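Local coordinates for protein Xaa-Pro Dipeptidase (Alteromonas macleodii, PDB 2QS8) that probably hydrolyses dipeptides or C-terminal peptide bonds, as a metal-dependent carboxypeptidase or dipeptidase of the amidohydrolase superfamily, at residues 213-218 against 242-247; 235-240 against 253-258; 271-276 against 322-327. All coordinates share one frame; numbering follows the deposited sequence.

Interaction 1. Residues 213-218 against 242-247; sequences FTQEEV and MKRAIK
Arg244 is the first residue along 242-247 to touch 213-218, and it makes most of the contact. Its CG stands anti to its own carbonyl carbon (chi1 -64°), and the chain then runs extended past Gln215 to the turn before the facing helix. There NH1 donates to Phe213 O at 2.9 Å, with the carbonyl close to the guanidinium plane. The backbone of Arg244 is gripped too. Gln215 NE2 donates to Arg244 O at 2.9 Å, and OE1 of the same amide lies 3.2 Å from Arg244 CB. The amide and guanidinium planes are 60° apart. Next, Ala245 packs on Val218, whose CG2 is 4.1 Å from Ala245 CB. Lys247 adds a loose edge, with its CE 4.3 Å from Gln215 OE1. The facing helix starts with a capping box: Glu217 N donates to Thr214 OG1, and Thr214 N donates to Glu217 OE1. Arg244 NH2 also forms a salt bridge with Asp227 of the second subunit, so the contact borders a subunit interface. Helices 215-227 and 239-248 thus pack as neighbours on the outside of the barrel. Val218 reaches strand 192-196 beneath them, and Ile246 reaches strand 252-253 and helix 261-270.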
# COMPACT_ATOMS: atom_id res chain seq x y z
N PHE A 213 -13.72 11.75 -0.19
CA PHE A 213 -12.38 11.79 -0.76
C PHE A 213 -11.60 12.78 0.10
O PHE A 213 -12.13 13.85 0.44
CB PHE A 213 -12.39 12.28 -2.21
CG PHE A 213 -12.43 11.18 -3.25
CD1 PHE A 213 -13.59 10.44 -3.46
CD2 PHE A 213 -11.31 10.90 -4.02
CE1 PHE A 213 -13.63 9.43 -4.43
CE2 PHE A 213 -11.33 9.89 -4.99
CZ PHE A 213 -12.50 9.15 -5.19
N THR A 214 -10.38 12.43 0.47
CA THR A 214 -9.55 13.34 1.26
C THR A 214 -8.97 14.32 0.22
O THR A 214 -9.03 14.06 -0.98
CB THR A 214 -8.39 12.60 1.94
OG1 THR A 214 -7.49 12.15 0.92
CG2 THR A 214 -8.89 11.38 2.74
N GLN A 215 -8.42 15.44 0.67
CA GLN A 215 -7.86 16.41 -0.26
C GLN A 215 -6.72 15.73 -1.02
O GLN A 215 -6.57 15.90 -2.23
CB GLN A 215 -7.36 17.65 0.46
CG GLN A 215 -6.97 18.78 -0.49
CD GLN A 215 -8.15 19.27 -1.32
OE1 GLN A 215 -9.14 19.79 -0.78
NE2 GLN A 215 -8.06 19.10 -2.63
N GLU A 216 -5.91 14.97 -0.31
CA GLU A 216 -4.80 14.24 -0.92
C GLU A 216 -5.30 13.26 -2.00
O GLU A 216 -4.70 13.14 -3.06
CB GLU A 216 -4.03 13.48 0.16
CG GLU A 216 -2.98 12.51 -0.35
CD GLU A 216 -2.32 11.72 0.79
OE1 GLU A 216 -3.04 11.15 1.62
OE2 GLU A 216 -1.07 11.68 0.84
N GLU A 217 -6.40 12.57 -1.72
CA GLU A 217 -6.95 11.62 -2.67
C GLU A 217 -7.53 12.30 -3.92
O GLU A 217 -7.30 11.83 -5.03
CB GLU A 217 -8.01 10.74 -2.00
CG GLU A 217 -7.48 9.86 -0.86
CD GLU A 217 -8.57 9.10 -0.12
OE1 GLU A 217 -9.69 9.63 0.06
OE2 GLU A 217 -8.31 7.96 0.30
N VAL A 218 -8.28 13.38 -3.76
CA VAL A 218 -8.84 14.03 -4.93
C VAL A 218 -7.76 14.78 -5.71
O VAL A 218 -7.85 14.90 -6.93
CB VAL A 218 -10.05 14.97 -4.58
CG1 VAL A 218 -9.64 16.07 -3.62
CG2 VAL A 218 -10.61 15.57 -5.85
N MSE A 242 -17.34 18.76 -2.19
CA MSE A 242 -17.40 19.55 -3.41
C MSE A 242 -16.22 20.52 -3.50
O MSE A 242 -15.55 20.58 -4.53
CB MSE A 242 -18.72 20.33 -3.44
CG MSE A 242 -18.99 21.07 -4.72
SE MSE A 242 -20.73 22.03 -4.67
CE MSE A 242 -20.87 22.68 -6.51
N LYS A 243 -15.96 21.26 -2.43
CA LYS A 243 -14.85 22.22 -2.42
C LYS A 243 -13.45 21.58 -2.51
O LYS A 243 -12.53 22.16 -3.09
CB LYS A 243 -14.96 23.13 -1.19
CG LYS A 243 -16.19 24.04 -1.27
CD LYS A 243 -16.31 25.03 -0.14
CE LYS A 243 -16.70 24.36 1.16
NZ LYS A 243 -17.31 25.34 2.09
N ARG A 244 -13.30 20.39 -1.94
CA ARG A 244 -12.00 19.71 -2.02
C ARG A 244 -11.72 19.44 -3.50
O ARG A 244 -10.58 19.54 -3.95
CB ARG A 244 -12.03 18.39 -1.24
CG ARG A 244 -12.24 18.54 0.25
CD ARG A 244 -12.12 17.22 1.01
NE ARG A 244 -12.33 17.41 2.45
CZ ARG A 244 -12.35 16.42 3.35
NH1 ARG A 244 -12.18 15.16 2.98
NH2 ARG A 244 -12.54 16.71 4.63
N ALA A 245 -12.78 19.12 -4.24
CA ALA A 245 -12.66 18.82 -5.66
C ALA A 245 -12.47 20.08 -6.51
O ALA A 245 -11.69 20.07 -7.46
CB ALA A 245 -13.89 18.04 -6.14
N ILE A 246 -13.21 21.14 -6.18
CA ILE A 246 -13.10 22.39 -6.92
C ILE A 246 -11.68 22.92 -6.77
O ILE A 246 -11.05 23.31 -7.74
CB ILE A 246 -14.10 23.43 -6.40
CG1 ILE A 246 -15.52 22.90 -6.58
CG2 ILE A 246 -13.93 24.75 -7.14
CD1 ILE A 246 -16.57 23.69 -5.85
N LYS A 247 -11.18 22.93 -5.54
CA LYS A 247 -9.83 23.41 -5.28
C LYS A 247 -8.78 22.51 -5.93
O LYS A 247 -7.69 22.97 -6.25
CB LYS A 247 -9.57 23.49 -3.78
CG LYS A 247 -10.25 24.68 -3.11
CD LYS A 247 -9.83 24.86 -1.65
CE LYS A 247 -10.46 23.83 -0.73
NZ LYS A 247 -10.11 24.13 0.69

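Interaction 2. Residues 235-240 against 253-258; sequences HAHGAE and IEHGTF. With MET (methionine), chain D.
The methionine pocket lies at the ends of two adjacent parallel barrel strands, where His235, His237 and His255 gather. His237 joins protein and ligand. Its NE2 donates to O of the bound methionine at 2.7 Å, a nearly straight bond (166°) that meets the ring edge. At the other nitrogen, ND1 is hydrogen-bonded to Thr257 OG1 at 2.7 Å. These two bonds fix the rotation of the ring. Thr257 OG1 stands anti to its own carbonyl carbon (chi1 -54°), which places it beside that nitrogen. The His255 ring is nearly parallel to that of His237 but slid aside, and the methionine CB lies over one of its faces. His235 meets His255 obliquely, with ND1 3.3 Å from His255 CD2. A water links His235 ND1 to His255 NE2. The remaining ring nitrogens are held by Gly199 O, for His235 NE2, and by Thr277, for His255 ND1. The backbones are joined by Phe258 N donating to His237 O at 2.9 Å, and by a weak bond from Ala236 N to Glu254 O. Histidines at the C-terminal ends of barrel strands are typical of amidohydrolase active sites.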
# COMPACT_ATOMS: atom_id res chain seq x y z
N HIS A 235 -19.16 13.85 -8.84
CA HIS A 235 -20.45 13.76 -8.16
C HIS A 235 -20.24 14.45 -6.80
O HIS A 235 -19.26 14.17 -6.12
CB HIS A 235 -20.82 12.29 -7.93
CG HIS A 235 -21.90 12.08 -6.92
ND1 HIS A 235 -23.22 11.88 -7.28
CD2 HIS A 235 -21.87 12.02 -5.57
CE1 HIS A 235 -23.95 11.71 -6.19
NE2 HIS A 235 -23.15 11.79 -5.14
N ALA A 236 -21.14 15.35 -6.42
CA ALA A 236 -21.01 16.03 -5.13
C ALA A 236 -22.28 16.74 -4.69
O ALA A 236 -22.79 17.61 -5.40
CB ALA A 236 -19.85 17.01 -5.18
N HIS A 237 -22.77 16.38 -3.51
CA HIS A 237 -23.96 17.00 -2.95
C HIS A 237 -23.52 17.88 -1.79
O HIS A 237 -23.90 19.05 -1.72
CB HIS A 237 -24.94 15.93 -2.46
CG HIS A 237 -25.58 15.13 -3.54
ND1 HIS A 237 -26.37 15.69 -4.52
CD2 HIS A 237 -25.57 13.80 -3.79
CE1 HIS A 237 -26.83 14.74 -5.32
NE2 HIS A 237 -26.35 13.58 -4.90
N GLY A 238 -22.74 17.32 -0.87
CA GLY A 238 -22.26 18.06 0.29
C GLY A 238 -21.25 19.11 -0.15
O GLY A 238 -20.45 18.87 -1.06
N ALA A 239 -21.27 20.26 0.51
CA ALA A 239 -20.36 21.35 0.17
C ALA A 239 -18.88 21.07 0.42
O ALA A 239 -18.05 21.45 -0.40
CB ALA A 239 -20.77 22.62 0.92
N GLU A 240 -18.56 20.41 1.53
CA GLU A 240 -17.16 20.12 1.83
C GLU A 240 -16.43 19.24 0.80
O GLU A 240 -15.32 19.57 0.38
CB GLU A 240 -17.01 19.49 3.21
CG GLU A 240 -15.57 19.14 3.52
CD GLU A 240 -15.21 19.29 4.98
OE1 GLU A 240 -15.75 18.54 5.82
OE2 GLU A 240 -14.37 20.17 5.29
N ILE A 253 -18.65 19.78 -11.64
CA ILE A 253 -19.31 19.29 -10.45
C ILE A 253 -20.72 18.89 -10.90
O ILE A 253 -21.43 19.69 -11.53
CB ILE A 253 -19.44 20.40 -9.38
CG1 ILE A 253 -18.05 20.81 -8.86
CG2 ILE A 253 -20.33 19.92 -8.26
CD1 ILE A 253 -17.25 19.68 -8.27
N GLU A 254 -21.12 17.67 -10.59
CA GLU A 254 -22.45 17.20 -10.96
C GLU A 254 -23.38 17.36 -9.76
O GLU A 254 -22.99 17.10 -8.63
CB GLU A 254 -22.40 15.72 -11.37
CG GLU A 254 -21.19 15.34 -12.24
CD GLU A 254 -21.16 16.04 -13.60
OE1 GLU A 254 -22.15 15.92 -14.35
OE2 GLU A 254 -20.14 16.69 -13.91
N HIS A 255 -24.62 17.80 -10.01
CA HIS A 255 -25.62 17.99 -8.95
C HIS A 255 -25.38 19.19 -8.01
O HIS A 255 -26.24 20.06 -7.88
CB HIS A 255 -25.74 16.71 -8.11
CG HIS A 255 -25.66 15.45 -8.91
ND1 HIS A 255 -26.46 15.21 -10.01
CD2 HIS A 255 -24.87 14.36 -8.78
CE1 HIS A 255 -26.16 14.02 -10.52
NE2 HIS A 255 -25.20 13.49 -9.79
N GLY A 256 -24.23 19.21 -7.34
CA GLY A 256 -23.88 20.29 -6.42
C GLY A 256 -25.01 20.79 -5.55
O GLY A 256 -25.10 21.99 -5.26
N THR A 257 -25.85 19.87 -5.10
CA THR A 257 -27.03 20.17 -4.30
C THR A 257 -26.88 21.18 -3.17
O THR A 257 -27.68 22.11 -3.07
CB THR A 257 -27.63 18.86 -3.74
OG1 THR A 257 -27.87 17.96 -4.82
CG2 THR A 257 -28.93 19.13 -2.99
N PHE A 258 -25.89 21.02 -2.31
CA PHE A 258 -25.71 21.94 -1.19
C PHE A 258 -24.54 22.89 -1.38
O PHE A 258 -23.83 23.26 -0.44
CB PHE A 258 -25.58 21.14 0.11
CG PHE A 258 -26.70 20.18 0.33
CD1 PHE A 258 -28.00 20.64 0.55
CD2 PHE A 258 -26.48 18.81 0.27
CE1 PHE A 258 -29.06 19.74 0.69
CE2 PHE A 258 -27.52 17.91 0.40
CZ PHE A 258 -28.81 18.37 0.62
N MET D . -27.63 9.91 -9.09
CA MET D . -27.66 10.97 -8.04
C MET D . -27.53 10.39 -6.64
O MET D . -27.10 11.13 -5.73
CB MET D . -28.97 11.75 -8.13
CG MET D . -29.06 12.89 -7.15
SD MET D . -30.48 13.87 -7.45
CE MET D . -30.01 14.62 -8.98
OXT MET D . -27.85 9.19 -6.46
O HOH W 1 -24.13 11.07 -9.72

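Interaction 3. Residues 271-276 against 322-327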
# COMPACT_ATOMS: atom_id res chain seq x y z
N GLY A 271 -12.87 28.29 -12.89
CA GLY A 271 -13.53 28.03 -14.16
C GLY A 271 -14.11 26.62 -14.23
O GLY A 271 -14.00 25.95 -15.26
N THR A 272 -14.72 26.17 -13.14
CA THR A 272 -15.30 24.83 -13.08
C THR A 272 -16.73 24.85 -13.61
O THR A 272 -17.47 25.78 -13.34
CB THR A 272 -15.35 24.31 -11.64
OG1 THR A 272 -14.14 24.67 -10.95
CG2 THR A 272 -15.50 22.79 -11.64
N TYR A 273 -17.12 23.83 -14.37
CA TYR A 273 -18.48 23.75 -14.91
C TYR A 273 -19.47 23.09 -13.95
O TYR A 273 -19.13 22.13 -13.27
CB TYR A 273 -18.50 23.00 -16.24
CG TYR A 273 -18.29 23.88 -17.45
CD1 TYR A 273 -17.01 24.09 -17.98
CD2 TYR A 273 -19.37 24.52 -18.06
CE1 TYR A 273 -16.82 24.91 -19.11
CE2 TYR A 273 -19.19 25.35 -19.18
CZ TYR A 273 -17.92 25.53 -19.70
OH TYR A 273 -17.76 26.32 -20.82
N TYR A 274 -20.69 23.64 -13.90
CA TYR A 274 -21.75 23.10 -13.06
C TYR A 274 -22.79 22.38 -13.93
O TYR A 274 -23.39 22.98 -14.81
CB TYR A 274 -22.44 24.23 -12.27
CG TYR A 274 -23.61 23.77 -11.42
CD1 TYR A 274 -24.70 24.61 -11.19
CD2 TYR A 274 -23.63 22.51 -10.82
CE1 TYR A 274 -25.77 24.20 -10.39
CE2 TYR A 274 -24.69 22.10 -10.03
CZ TYR A 274 -25.75 22.94 -9.81
OH TYR A 274 -26.80 22.53 -9.02
N VAL A 275 -22.98 21.09 -13.67
CA VAL A 275 -23.95 20.26 -14.39
C VAL A 275 -25.02 19.93 -13.35
O VAL A 275 -24.90 18.98 -12.58
CB VAL A 275 -23.30 18.96 -14.89
CG1 VAL A 275 -24.26 18.21 -15.77
CG2 VAL A 275 -22.03 19.28 -15.62
N PRO A 276 -26.11 20.72 -13.33
CA PRO A 276 -27.22 20.56 -12.39
C PRO A 276 -28.03 19.27 -12.30
O PRO A 276 -28.29 18.80 -11.20
CB PRO A 276 -28.09 21.77 -12.69
CG PRO A 276 -27.90 21.94 -14.15
CD PRO A 276 -26.42 21.75 -14.33
N LYS A 322 -20.31 28.96 -14.24
CA LYS A 322 -20.42 28.36 -15.56
C LYS A 322 -21.32 27.13 -15.48
O LYS A 322 -21.23 26.34 -14.53
CB LYS A 322 -19.04 27.97 -16.08
CG LYS A 322 -18.11 29.16 -16.23
CD LYS A 322 -16.66 28.72 -16.32
CE LYS A 322 -16.34 28.16 -17.68
NZ LYS A 322 -16.36 29.27 -18.68
N ILE A 323 -22.20 26.98 -16.47
CA ILE A 323 -23.15 25.89 -16.50
C ILE A 323 -23.20 25.16 -17.83
O ILE A 323 -23.24 25.78 -18.89
CB ILE A 323 -24.57 26.41 -16.16
CG1 ILE A 323 -24.62 26.82 -14.68
CG2 ILE A 323 -25.61 25.36 -16.48
CD1 ILE A 323 -25.94 27.44 -14.24
N ALA A 324 -23.18 23.83 -17.75
CA ALA A 324 -23.26 22.98 -18.94
C ALA A 324 -24.42 22.00 -18.73
O ALA A 324 -24.62 21.49 -17.62
CB ALA A 324 -21.95 22.22 -19.14
N PHE A 325 -25.17 21.75 -19.80
CA PHE A 325 -26.33 20.86 -19.78
C PHE A 325 -26.05 19.40 -19.34
O PHE A 325 -25.18 18.73 -19.91
CB PHE A 325 -26.96 20.85 -21.17
CG PHE A 325 -28.32 20.21 -21.22
CD1 PHE A 325 -29.46 20.98 -21.03
CD2 PHE A 325 -28.45 18.86 -21.49
CE1 PHE A 325 -30.72 20.41 -21.12
CE2 PHE A 325 -29.70 18.28 -21.57
CZ PHE A 325 -30.84 19.06 -21.38
N GLY A 326 -26.80 18.93 -18.35
CA GLY A 326 -26.66 17.58 -17.84
C GLY A 326 -27.91 17.14 -17.10
O GLY A 326 -28.39 17.84 -16.22
N THR A 327 -28.42 15.95 -17.41
CA THR A 327 -29.67 15.48 -16.82
C THR A 327 -29.65 14.30 -15.82
O THR A 327 -30.53 14.18 -14.98
CB THR A 327 -30.63 15.07 -17.95
OG1 THR A 327 -30.16 13.86 -18.55
CG2 THR A 327 -30.66 16.15 -19.04
O HOH W 2 -17.71 28.65 -13.17
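The Tyr273 ring carries the Lys322 side chain over one face and meets the backbone of Ile323 at its edge. Lys322 CE sits 4.0 Å from the ring centroid, 29° off the normal, in a CH-pi contact. The lysine chain bends at chi3 (76°), which carries CE over the ring; the bend at chi4 (69°) then sets NZ, which stays 3.9 Å from Tyr273 OH. Ala324 CB approaches the same ring obliquely, 3.6 Å from Tyr273 CD2. The hydroxyl of Tyr273 is bonded to Glu361. The Tyr274 ring has Pro276 N over one face, toward the rim. Ile323 lies alongside Tyr274, pointing the same way, with CG1 4.1 Å from Tyr274 CD1. An alanine in place of Tyr273 would be likely to leave the Lys322 methylenes without their aromatic face, a gap beside Ala324 CB and Glu361 without its hydroxyl partner.

The backbones make a single bridge between Tyr274 and Ile323. Tyr274 N donates to Lys322 O at 2.8 Å, and Ala324 N donates to Tyr274 O at 3.1 Å. Nearer the start, a water donates to Thr272 O and accepts from Lys322 N. Farther on, Val275 CG1 rests 3.2 Å from Gly326 CA. Both backbone polar atoms of Tyr274 are therefore paired directly, and Thr272 O and Lys322 N are joined through the water, while apolar and aromatic groups fill the surroundings. This chemistry suits a buried junction between strand 273-275 and the segment leading toward the metal ligand Asp328.

How the interactions relate
The three contacts follow the barrel wall of the amidohydrolase domain. The centres of interactions 1 and 2 are about 12 Å apart, as are those of 2 and 3; 1 and 3 are about 18 Å apart. Interactions 1 and 2 share helix 239-248, and their segments alternate along the chain. Met242 and Ile246 of that helix pack on Ile253. Interaction 3 comes later in sequence. It reaches the same parallel sheet as interaction 2, through strand 273-275, and Tyr274 OH probably bonds to His255 O. The helical outer layer, the histidine-lined pocket and the approach to Asp328 are thus joined through successive strands and helices.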